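Local coordinates for protein monovalent Na+/H+ antiporter subunit D (Dietzia sp. DQ12-45-1b, PDB 7D3U) that forms part of the Mrp sodium/proton antiporter complex and, like related complex I subunits, probably takes part in moving ions across the cell membrane, at residues T242-S246 and K337-L342; I299-H303 and S421-I425; P385-V390 and T541-L546. One frame throughout, in Å; residues are numbered along the deposited sequence.

Interaction 1 (T242-S246 and K337-L342); sequences TAMFS and KAALFL
Phe341 packs its CB and ring against Ala243 and Ser246, with Thr242 beyond, where Ala243 and Ser246 of one segment receive Phe341 of helix 320-350 inside the transmembrane helix bundle of this antiporter family. The apolar part centres on Ala243, whose CB lies 3.6 Å from Phe341 CB and equally far from Leu342 CD2. With CG of Phe341 turned beside its backbone N (chi1 -85°), the ring comes within touch of Thr242 and Ser246 alike. Over one face, offset toward the rim, stands Thr242 OG1, 3.5 Å from Phe341 CE1, the two side chains crossing at about a right angle. Ser246 CB comes obliquely to the same ring, 3.5 Å from Phe341 CD2. A lysine in place of Phe341 would probably deprive Thr242 and Ser246 of their shared ring and bring a charge into this buried packing. No hydrogen bond crosses the contact; the polar component is internal, Ser246 OG donating to Ala243 O at 3.2 Å, tilted 33° from the carbonyl plane. This bond turns the hydroxyl back to its own segment. Lys251 NZ hydrogen-bonds Ser246 O. Helix 296-316 adjoins Thr242 and Phe341, helix 80-101 flanks Ala243 and Leu342, and helix 367-380 lies against Lys337.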
ATOM      1  N   THR A 242       1.738  -7.526  -6.741  1.00 74.16           N
ATOM      2  CA  THR A 242       1.958  -7.138  -5.352  1.00 74.16           C
ATOM      3  C   THR A 242       3.438  -6.949  -5.054  1.00 74.16           C
ATOM      4  O   THR A 242       3.800  -6.078  -4.256  1.00 74.16           O
ATOM      5  CB  THR A 242       1.348  -8.172  -4.403  1.00 74.16           C
ATOM      6  OG1 THR A 242       1.667  -7.823  -3.052  1.00 74.16           O
ATOM      7  CG2 THR A 242       1.881  -9.560  -4.696  1.00 74.16           C
ATOM      8  N   ALA A 243       4.305  -7.734  -5.695  1.00 72.06           N
ATOM      9  CA  ALA A 243       5.739  -7.546  -5.512  1.00 72.06           C
ATOM     10  C   ALA A 243       6.197  -6.221  -6.103  1.00 72.06           C
ATOM     11  O   ALA A 243       7.073  -5.553  -5.543  1.00 72.06           O
ATOM     12  CB  ALA A 243       6.503  -8.706  -6.142  1.00 72.06           C
ATOM     13  N   MET A 244       5.614  -5.825  -7.235  1.00 72.33           N
ATOM     14  CA  MET A 244       5.961  -4.535  -7.820  1.00 72.33           C
ATOM     15  C   MET A 244       5.429  -3.385  -6.975  1.00 72.33           C
ATOM     16  O   MET A 244       6.081  -2.342  -6.856  1.00 72.33           O
ATOM     17  CB  MET A 244       5.428  -4.445  -9.248  1.00 72.33           C
ATOM     18  CG  MET A 244       5.728  -3.128  -9.933  1.00 72.33           C
ATOM     19  SD  MET A 244       5.220  -3.136 -11.656  1.00 72.33           S
ATOM     20  CE  MET A 244       5.887  -4.711 -12.177  1.00 72.33           C
ATOM     21  N   PHE A 245       4.252  -3.558  -6.374  1.00 72.81           N
ATOM     22  CA  PHE A 245       3.655  -2.481  -5.592  1.00 72.81           C
ATOM     23  C   PHE A 245       4.266  -2.370  -4.202  1.00 72.81           C
ATOM     24  O   PHE A 245       4.151  -1.317  -3.564  1.00 72.81           O
ATOM     25  CB  PHE A 245       2.146  -2.685  -5.461  1.00 72.81           C
ATOM     26  CG  PHE A 245       1.393  -2.499  -6.742  1.00 72.81           C
ATOM     27  CD1 PHE A 245       2.052  -2.226  -7.926  1.00 72.81           C
ATOM     28  CD2 PHE A 245       0.016  -2.595  -6.758  1.00 72.81           C
ATOM     29  CE1 PHE A 245       1.354  -2.060  -9.099  1.00 72.81           C
ATOM     30  CE2 PHE A 245      -0.687  -2.429  -7.927  1.00 72.81           C
ATOM     31  CZ  PHE A 245      -0.016  -2.164  -9.099  1.00 72.81           C
ATOM     32  N   SER A 246       4.899  -3.437  -3.713  1.00 71.33           N
ATOM     33  CA  SER A 246       5.441  -3.434  -2.361  1.00 71.33           C
ATOM     34  C   SER A 246       6.514  -2.374  -2.156  1.00 71.33           C
ATOM     35  O   SER A 246       6.789  -2.006  -1.009  1.00 71.33           O
ATOM     36  CB  SER A 246       6.017  -4.808  -2.031  1.00 71.33           C
ATOM     37  OG  SER A 246       7.362  -4.901  -2.461  1.00 71.33           O
ATOM     38  N   LYS A 337      11.440  -6.408   1.038  1.00 68.71           N
ATOM     39  CA  LYS A 337      10.044  -6.756   0.815  1.00 68.71           C
ATOM     40  C   LYS A 337       9.787  -7.112  -0.640  1.00 68.71           C
ATOM     41  O   LYS A 337       8.925  -7.948  -0.927  1.00 68.71           O
ATOM     42  CB  LYS A 337       9.142  -5.605   1.253  1.00 68.71           C
ATOM     43  CG  LYS A 337       7.690  -5.993   1.416  1.00 68.71           C
ATOM     44  CD  LYS A 337       7.539  -7.128   2.408  1.00 68.71           C
ATOM     45  CE  LYS A 337       7.878  -6.676   3.813  1.00 68.71           C
ATOM     46  NZ  LYS A 337       7.810  -7.800   4.781  1.00 68.71           N
ATOM     47  N   ALA A 338      10.517  -6.496  -1.571  1.00 67.80           N
ATOM     48  CA  ALA A 338      10.455  -6.955  -2.953  1.00 67.80           C
ATOM     49  C   ALA A 338      10.972  -8.382  -3.069  1.00 67.80           C
ATOM     50  O   ALA A 338      10.321  -9.243  -3.667  1.00 67.80           O
ATOM     51  CB  ALA A 338      11.247  -6.014  -3.857  1.00 67.80           C
ATOM     52  N   ALA A 339      12.139  -8.656  -2.480  1.00 67.21           N
ATOM     53  CA  ALA A 339      12.701 -10.002  -2.514  1.00 67.21           C
ATOM     54  C   ALA A 339      11.870 -11.002  -1.727  1.00 67.21           C
ATOM     55  O   ALA A 339      12.061 -12.210  -1.892  1.00 67.21           O
ATOM     56  CB  ALA A 339      14.128  -9.993  -1.970  1.00 67.21           C
ATOM     57  N   LEU A 340      10.960 -10.531  -0.877  1.00 67.80           N
ATOM     58  CA  LEU A 340      10.126 -11.420  -0.082  1.00 67.80           C
ATOM     59  C   LEU A 340       8.803 -11.722  -0.771  1.00 67.80           C
ATOM     60  O   LEU A 340       8.291 -12.841  -0.664  1.00 67.80           O
ATOM     61  CB  LEU A 340       9.874 -10.805   1.295  1.00 67.80           C
ATOM     62  CG  LEU A 340       9.925 -11.744   2.499  1.00 67.80           C
ATOM     63  CD1 LEU A 340      10.983 -12.806   2.304  1.00 67.80           C
ATOM     64  CD2 LEU A 340      10.196 -10.953   3.760  1.00 67.80           C
ATOM     65  N   PHE A 341       8.238 -10.743  -1.478  1.00 68.65           N
ATOM     66  CA  PHE A 341       7.050 -10.995  -2.282  1.00 68.65           C
ATOM     67  C   PHE A 341       7.376 -11.753  -3.560  1.00 68.65           C
ATOM     68  O   PHE A 341       6.466 -12.302  -4.187  1.00 68.65           O
ATOM     69  CB  PHE A 341       6.357  -9.680  -2.631  1.00 68.65           C
ATOM     70  CG  PHE A 341       5.414  -9.189  -1.576  1.00 68.65           C
ATOM     71  CD1 PHE A 341       4.213  -9.831  -1.351  1.00 68.65           C
ATOM     72  CD2 PHE A 341       5.722  -8.077  -0.820  1.00 68.65           C
ATOM     73  CE1 PHE A 341       3.342  -9.376  -0.387  1.00 68.65           C
ATOM     74  CE2 PHE A 341       4.854  -7.618   0.144  1.00 68.65           C
ATOM     75  CZ  PHE A 341       3.663  -8.268   0.361  1.00 68.65           C
ATOM     76  N   LEU A 342       8.645 -11.787  -3.962  1.00 69.06           N
ATOM     77  CA  LEU A 342       9.056 -12.539  -5.139  1.00 69.06           C
ATOM     78  C   LEU A 342       9.399 -13.984  -4.817  1.00 69.06           C
ATOM     79  O   LEU A 342       9.289 -14.848  -5.692  1.00 69.06           O
ATOM     80  CB  LEU A 342      10.262 -11.870  -5.802  1.00 69.06           C
ATOM     81  CG  LEU A 342      10.020 -10.546  -6.523  1.00 69.06           C
ATOM     82  CD1 LEU A 342      11.323  -9.996  -7.070  1.00 69.06           C
ATOM     83  CD2 LEU A 342       9.014 -10.731  -7.631  1.00 69.06           C
TER

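Interaction 2 (I299-H303 and S421-I425); sequences ILAFH and SMLKI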
ATOM      1  N   ILE A 299       0.699 -12.437   5.445  1.00 72.03           N
ATOM      2  CA  ILE A 299       1.600 -12.071   6.530  1.00 72.03           C
ATOM      3  C   ILE A 299       2.499 -10.920   6.102  1.00 72.03           C
ATOM      4  O   ILE A 299       2.734  -9.974   6.867  1.00 72.03           O
ATOM      5  CB  ILE A 299       2.418 -13.299   6.966  1.00 72.03           C
ATOM      6  CG1 ILE A 299       1.605 -14.176   7.915  1.00 72.03           C
ATOM      7  CG2 ILE A 299       3.724 -12.875   7.601  1.00 72.03           C
ATOM      8  CD1 ILE A 299       2.290 -15.466   8.286  1.00 72.03           C
ATOM      9  N   LEU A 300       3.010 -10.979   4.872  1.00 69.83           N
ATOM     10  CA  LEU A 300       3.928  -9.963   4.385  1.00 69.83           C
ATOM     11  C   LEU A 300       3.276  -8.593   4.267  1.00 69.83           C
ATOM     12  O   LEU A 300       3.979  -7.587   4.349  1.00 69.83           O
ATOM     13  CB  LEU A 300       4.511 -10.388   3.040  1.00 69.83           C
ATOM     14  CG  LEU A 300       5.199 -11.752   3.037  1.00 69.83           C
ATOM     15  CD1 LEU A 300       5.658 -12.117   1.641  1.00 69.83           C
ATOM     16  CD2 LEU A 300       6.369 -11.752   3.998  1.00 69.83           C
ATOM     17  N   ALA A 301       1.953  -8.521   4.112  1.00 70.03           N
ATOM     18  CA  ALA A 301       1.291  -7.220   4.082  1.00 70.03           C
ATOM     19  C   ALA A 301       1.370  -6.533   5.442  1.00 70.03           C
ATOM     20  O   ALA A 301       1.759  -5.361   5.543  1.00 70.03           O
ATOM     21  CB  ALA A 301      -0.161  -7.382   3.640  1.00 70.03           C
ATOM     22  N   PHE A 302       0.996  -7.246   6.504  1.00 69.90           N
ATOM     23  CA  PHE A 302       1.127  -6.685   7.842  1.00 69.90           C
ATOM     24  C   PHE A 302       2.584  -6.421   8.193  1.00 69.90           C
ATOM     25  O   PHE A 302       2.890  -5.456   8.905  1.00 69.90           O
ATOM     26  CB  PHE A 302       0.494  -7.623   8.864  1.00 69.90           C
ATOM     27  CG  PHE A 302      -0.952  -7.339   9.136  1.00 69.90           C
ATOM     28  CD1 PHE A 302      -1.336  -6.163   9.751  1.00 69.90           C
ATOM     29  CD2 PHE A 302      -1.925  -8.256   8.789  1.00 69.90           C
ATOM     30  CE1 PHE A 302      -2.663  -5.903  10.005  1.00 69.90           C
ATOM     31  CE2 PHE A 302      -3.253  -8.001   9.042  1.00 69.90           C
ATOM     32  CZ  PHE A 302      -3.623  -6.824   9.651  1.00 69.90           C
ATOM     33  N   HIS A 303       3.500  -7.257   7.700  1.00 70.80           N
ATOM     34  CA  HIS A 303       4.916  -6.981   7.917  1.00 70.80           C
ATOM     35  C   HIS A 303       5.344  -5.710   7.203  1.00 70.80           C
ATOM     36  O   HIS A 303       6.182  -4.960   7.709  1.00 70.80           O
ATOM     37  CB  HIS A 303       5.765  -8.161   7.459  1.00 70.80           C
ATOM     38  CG  HIS A 303       6.019  -9.167   8.532  1.00 70.80           C
ATOM     39  ND1 HIS A 303       6.247 -10.498   8.267  1.00 70.80           N
ATOM     40  CD2 HIS A 303       6.074  -9.034   9.878  1.00 70.80           C
ATOM     41  CE1 HIS A 303       6.435 -11.143   9.404  1.00 70.80           C
ATOM     42  NE2 HIS A 303       6.335 -10.279  10.396  1.00 70.80           N
ATOM     43  N   SER A 421       7.080 -14.652  13.167  1.00 73.02           N
ATOM     44  CA  SER A 421       6.193 -14.855  12.025  1.00 73.02           C
ATOM     45  C   SER A 421       6.958 -15.372  10.810  1.00 73.02           C
ATOM     46  O   SER A 421       6.456 -16.234  10.073  1.00 73.02           O
ATOM     47  CB  SER A 421       5.460 -13.561  11.696  1.00 73.02           C
ATOM     48  OG  SER A 421       5.056 -13.555  10.343  1.00 73.02           O
ATOM     49  N   MET A 422       8.172 -14.869  10.584  1.00 72.75           N
ATOM     50  CA  MET A 422       8.970 -15.400   9.484  1.00 72.75           C
ATOM     51  C   MET A 422       9.324 -16.862   9.716  1.00 72.75           C
ATOM     52  O   MET A 422       9.359 -17.651   8.767  1.00 72.75           O
ATOM     53  CB  MET A 422      10.236 -14.567   9.287  1.00 72.75           C
ATOM     54  CG  MET A 422       9.979 -13.120   8.902  1.00 72.75           C
ATOM     55  SD  MET A 422       8.691 -12.929   7.659  1.00 72.75           S
ATOM     56  CE  MET A 422       9.486 -13.652   6.233  1.00 72.75           C
ATOM     57  N   LEU A 423       9.554 -17.252  10.972  1.00 72.80           N
ATOM     58  CA  LEU A 423       9.793 -18.655  11.279  1.00 72.80           C
ATOM     59  C   LEU A 423       8.526 -19.477  11.126  1.00 72.80           C
ATOM     60  O   LEU A 423       8.597 -20.646  10.745  1.00 72.80           O
ATOM     61  CB  LEU A 423      10.344 -18.798  12.695  1.00 72.80           C
ATOM     62  CG  LEU A 423      11.824 -18.470  12.871  1.00 72.80           C
ATOM     63  CD1 LEU A 423      12.255 -18.754  14.294  1.00 72.80           C
ATOM     64  CD2 LEU A 423      12.664 -19.256  11.884  1.00 72.80           C
ATOM     65  N   LYS A 424       7.365 -18.891  11.417  1.00 75.43           N
ATOM     66  CA  LYS A 424       6.112 -19.586  11.155  1.00 75.43           C
ATOM     67  C   LYS A 424       5.960 -19.884   9.671  1.00 75.43           C
ATOM     68  O   LYS A 424       5.556 -20.988   9.290  1.00 75.43           O
ATOM     69  CB  LYS A 424       4.934 -18.756  11.657  1.00 75.43           C
ATOM     70  CG  LYS A 424       3.686 -19.568  11.937  1.00 75.43           C
ATOM     71  CD  LYS A 424       2.917 -18.999  13.111  1.00 75.43           C
ATOM     72  CE  LYS A 424       2.693 -17.506  12.953  1.00 75.43           C
ATOM     73  NZ  LYS A 424       1.978 -17.179  11.689  1.00 75.43           N
ATOM     74  N   ILE A 425       6.300 -18.918   8.816  1.00 73.08           N
ATOM     75  CA  ILE A 425       6.255 -19.163   7.374  1.00 73.08           C
ATOM     76  C   ILE A 425       7.261 -20.241   6.989  1.00 73.08           C
ATOM     77  O   ILE A 425       6.936 -21.202   6.278  1.00 73.08           O
ATOM     78  CB  ILE A 425       6.509 -17.863   6.593  1.00 73.08           C
ATOM     79  CG1 ILE A 425       5.370 -16.875   6.804  1.00 73.08           C
ATOM     80  CG2 ILE A 425       6.639 -18.163   5.117  1.00 73.08           C
ATOM     81  CD1 ILE A 425       5.539 -15.602   6.019  1.00 73.08           C
TER
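Ile299 and Ile425 reach toward each other tip to tip across two nearly antiparallel helices, and the path of Ile299 illustrates how side chains bridge a wide helix spacing. Its CB already lies 4.0 Å from Ile425 CD1. From there the chain forks: CG2, anti to the backbone N, turns to the other helix, where it meets Ser421 OG and lies 3.6 Å from Ile425 CD1. The other branch runs through CG1 to its end, CD1, which rests 3.7 Å from Ile425 CG1 and 3.8 Å from Lys424 NZ; the Lys424 chain, bent at chi2, chi3 and chi4, brings its amino group beside this methyl.

One turn on, the side chains of His303 and Met422 run past each other in opposite directions. Met422 SD stands 4.2 Å from the His303 ring centroid, 61° off its normal, an oblique sulfur-aromatic contact, while Ser421 OG also approaches the ring obliquely at CE1. Leu300 CD2 adds a looser apolar touch, 4.3 Å from Met422 CE. The axes of the two short segments stay 11.5 Å apart at an angle of 163°: this is side-chain packing between antiparallel helices of the membrane bundle, next to the face that meets subunit A. Helix 320-350 lies against Leu300, His303 and Met422, helix 367-380 covers Met422 and Ile425, helix 272-292 adjoins His303 and Ser421, and Lys424 packs on Ile551 of subunit A.

Interaction 3 (P385-V390 and T541-L546); sequences PFSGFV and TLALGL
Ser387 and Gly545 bring their backbones together at the tight end of this contact, their CA atoms 3.6 Å apart. Gly545 permits it: a CB would point into the backbone of Phe386 and Ser387. Its CA makes a C-H···O contact with Phe386 O at 3.4 Å. Beside it, Ser387 N gives a weak, bent hydrogen bond to Thr541 O (2.7 Å, 126° at the hydrogen). The same carbonyl oxygen sits at the edge of the Phe386 ring, near its plane. Ser387 OG, anti to its N (chi1 178°), reaches Leu544 CB at 3.6 Å, and Thr541 OG1 is held by Ser379.

Pro385 and Phe386 belong to the link between helix 367-380 and helix 387-401, consistent with the two halves of a discontinuous transmembrane helix, as in the antiporter-like subunits of complex I; helix 528-546 packs against the link and the first turn of the second half.

Val390 makes a looser but buried touch, CG2 4.1 Å from Gly545 O. Toward the open side, Leu542 CD1 touches Phe386 CE1 at 3.6 Å, the side chains crossing obliquely. Leu546, exposed near bound detergent, brings CD2 to 4.2 Å from Pro385 O, and Trp57 of subunit A hydrogen-bonds its carbonyl.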
ATOM      1  N   PRO A 385      24.232 -11.065   9.519  1.00 76.48           N
ATOM      2  CA  PRO A 385      24.831 -11.375   8.210  1.00 76.48           C
ATOM      3  C   PRO A 385      24.180 -10.660   7.033  1.00 76.48           C
ATOM      4  O   PRO A 385      24.663 -10.773   5.903  1.00 76.48           O
ATOM      5  CB  PRO A 385      24.661 -12.897   8.093  1.00 76.48           C
ATOM      6  CG  PRO A 385      23.600 -13.244   9.058  1.00 76.48           C
ATOM      7  CD  PRO A 385      23.779 -12.297  10.189  1.00 76.48           C
ATOM      8  N   PHE A 386      23.097  -9.920   7.275  1.00 74.97           N
ATOM      9  CA  PHE A 386      22.376  -9.260   6.193  1.00 74.97           C
ATOM     10  C   PHE A 386      22.240  -7.760   6.425  1.00 74.97           C
ATOM     11  O   PHE A 386      22.814  -7.217   7.375  1.00 74.97           O
ATOM     12  CB  PHE A 386      21.004  -9.900   6.019  1.00 74.97           C
ATOM     13  CG  PHE A 386      21.067 -11.362   5.712  1.00 74.97           C
ATOM     14  CD1 PHE A 386      21.288 -11.801   4.421  1.00 74.97           C
ATOM     15  CD2 PHE A 386      20.917 -12.298   6.717  1.00 74.97           C
ATOM     16  CE1 PHE A 386      21.353 -13.144   4.141  1.00 74.97           C
ATOM     17  CE2 PHE A 386      20.979 -13.643   6.440  1.00 74.97           C
ATOM     18  CZ  PHE A 386      21.197 -14.067   5.150  1.00 74.97           C
ATOM     19  N   SER A 387      21.482  -7.084   5.562  1.00 74.06           N
ATOM     20  CA  SER A 387      21.423  -5.627   5.599  1.00 74.06           C
ATOM     21  C   SER A 387      20.575  -5.122   6.759  1.00 74.06           C
ATOM     22  O   SER A 387      20.979  -4.195   7.469  1.00 74.06           O
ATOM     23  CB  SER A 387      20.872  -5.089   4.279  1.00 74.06           C
ATOM     24  OG  SER A 387      20.768  -3.680   4.322  1.00 74.06           O
ATOM     25  N   GLY A 388      19.397  -5.713   6.959  1.00 73.38           N
ATOM     26  CA  GLY A 388      18.457  -5.254   7.963  1.00 73.38           C
ATOM     27  C   GLY A 388      19.035  -5.057   9.345  1.00 73.38           C
ATOM     28  O   GLY A 388      18.512  -4.271  10.141  1.00 73.38           O
ATOM     29  N   PHE A 389      20.126  -5.761   9.639  1.00 73.35           N
ATOM     30  CA  PHE A 389      20.806  -5.560  10.911  1.00 73.35           C
ATOM     31  C   PHE A 389      21.395  -4.161  10.996  1.00 73.35           C
ATOM     32  O   PHE A 389      21.267  -3.488  12.021  1.00 73.35           O
ATOM     33  CB  PHE A 389      21.890  -6.614  11.094  1.00 73.35           C
ATOM     34  CG  PHE A 389      23.158  -6.088  11.702  1.00 73.35           C
ATOM     35  CD1 PHE A 389      23.242  -5.835  13.060  1.00 73.35           C
ATOM     36  CD2 PHE A 389      24.270  -5.860  10.913  1.00 73.35           C
ATOM     37  CE1 PHE A 389      24.407  -5.356  13.617  1.00 73.35           C
ATOM     38  CE2 PHE A 389      25.436  -5.381  11.463  1.00 73.35           C
ATOM     39  CZ  PHE A 389      25.505  -5.128  12.817  1.00 73.35           C
ATOM     40  N   VAL A 390      22.057  -3.712   9.929  1.00 72.24           N
ATOM     41  CA  VAL A 390      22.600  -2.358   9.909  1.00 72.24           C
ATOM     42  C   VAL A 390      21.488  -1.337  10.087  1.00 72.24           C
ATOM     43  O   VAL A 390      21.616  -0.380  10.863  1.00 72.24           O
ATOM     44  CB  VAL A 390      23.381  -2.113   8.605  1.00 72.24           C
ATOM     45  CG1 VAL A 390      24.173  -0.830   8.705  1.00 72.24           C
ATOM     46  CG2 VAL A 390      24.296  -3.287   8.312  1.00 72.24           C
ATOM     47  N   THR A 541      20.569  -7.656  -0.509  1.00 73.69           N
ATOM     48  CA  THR A 541      20.387  -7.451   0.921  1.00 73.69           C
ATOM     49  C   THR A 541      21.475  -8.110   1.754  1.00 73.69           C
ATOM     50  O   THR A 541      21.483  -7.935   2.976  1.00 73.69           O
ATOM     51  CB  THR A 541      19.021  -7.971   1.361  1.00 73.69           C
ATOM     52  OG1 THR A 541      18.796  -7.612   2.728  1.00 73.69           O
ATOM     53  CG2 THR A 541      18.966  -9.478   1.230  1.00 73.69           C
ATOM     54  N   LEU A 542      22.377  -8.868   1.137  1.00 73.56           N
ATOM     55  CA  LEU A 542      23.563  -9.380   1.808  1.00 73.56           C
ATOM     56  C   LEU A 542      24.806  -8.574   1.465  1.00 73.56           C
ATOM     57  O   LEU A 542      25.667  -8.368   2.327  1.00 73.56           O
ATOM     58  CB  LEU A 542      23.787 -10.850   1.445  1.00 73.56           C
ATOM     59  CG  LEU A 542      24.880 -11.593   2.210  1.00 73.56           C
ATOM     60  CD1 LEU A 542      24.502 -13.049   2.390  1.00 73.56           C
ATOM     61  CD2 LEU A 542      26.206 -11.473   1.484  1.00 73.56           C
ATOM     62  N   ALA A 543      24.910  -8.110   0.219  1.00 75.64           N
ATOM     63  CA  ALA A 543      25.978  -7.186  -0.136  1.00 75.64           C
ATOM     64  C   ALA A 543      25.842  -5.873   0.618  1.00 75.64           C
ATOM     65  O   ALA A 543      26.850  -5.238   0.944  1.00 75.64           O
ATOM     66  CB  ALA A 543      25.982  -6.939  -1.643  1.00 75.64           C
ATOM     67  N   LEU A 544      24.611  -5.453   0.909  1.00 75.13           N
ATOM     68  CA  LEU A 544      24.366  -4.271   1.723  1.00 75.13           C
ATOM     69  C   LEU A 544      24.562  -4.531   3.208  1.00 75.13           C
ATOM     70  O   LEU A 544      24.620  -3.573   3.986  1.00 75.13           O
ATOM     71  CB  LEU A 544      22.949  -3.750   1.485  1.00 75.13           C
ATOM     72  CG  LEU A 544      22.671  -3.143   0.112  1.00 75.13           C
ATOM     73  CD1 LEU A 544      21.267  -2.571   0.064  1.00 75.13           C
ATOM     74  CD2 LEU A 544      23.702  -2.078  -0.215  1.00 75.13           C
ATOM     75  N   GLY A 545      24.654  -5.792   3.617  1.00 79.02           N
ATOM     76  CA  GLY A 545      24.925  -6.120   5.000  1.00 79.02           C
ATOM     77  C   GLY A 545      26.410  -6.205   5.266  1.00 79.02           C
ATOM     78  O   GLY A 545      26.912  -5.609   6.222  1.00 79.02           O
ATOM     79  N   LEU A 546      27.128  -6.946   4.420  1.00 80.41           N
ATOM     80  CA  LEU A 546      28.579  -7.008   4.550  1.00 80.41           C
ATOM     81  C   LEU A 546      29.204  -5.657   4.228  1.00 80.41           C
ATOM     82  O   LEU A 546      29.850  -5.038   5.081  1.00 80.41           O
ATOM     83  CB  LEU A 546      29.145  -8.102   3.644  1.00 80.41           C
ATOM     84  CG  LEU A 546      28.739  -9.537   3.981  1.00 80.41           C
ATOM     85  CD1 LEU A 546      29.671 -10.523   3.301  1.00 80.41           C
ATOM     86  CD2 LEU A 546      28.727  -9.758   5.484  1.00 80.41           C
TER

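How the interactions relate
Interactions 1 and 2 are both buried and touch directly: Phe341 CZ lies 3.5 Å from Leu300 CB, and Leu340 CD2 lies 3.7 Å from Met422 CE. Helix 296-316 carries a segment of interaction 2 and the next helix, 320-350, a segment of interaction 1. Interaction 3 touches neither and is partly buried, with detergent near its exposed Leu546. Helix 320-350, however, also lies against its Ser387, Val390 and Thr541. Interaction 1 lies about 7 Å from the chain centre, interactions 2 and 3 about 17 and 19 Å (centre to centre), both near subunit A. Chemistry differs too: small residues round an aromatic ring; isoleucines, a histidine and a methionine reaching across more widely spaced helices; and backbone-to-backbone contact through a glycine beside a helix break.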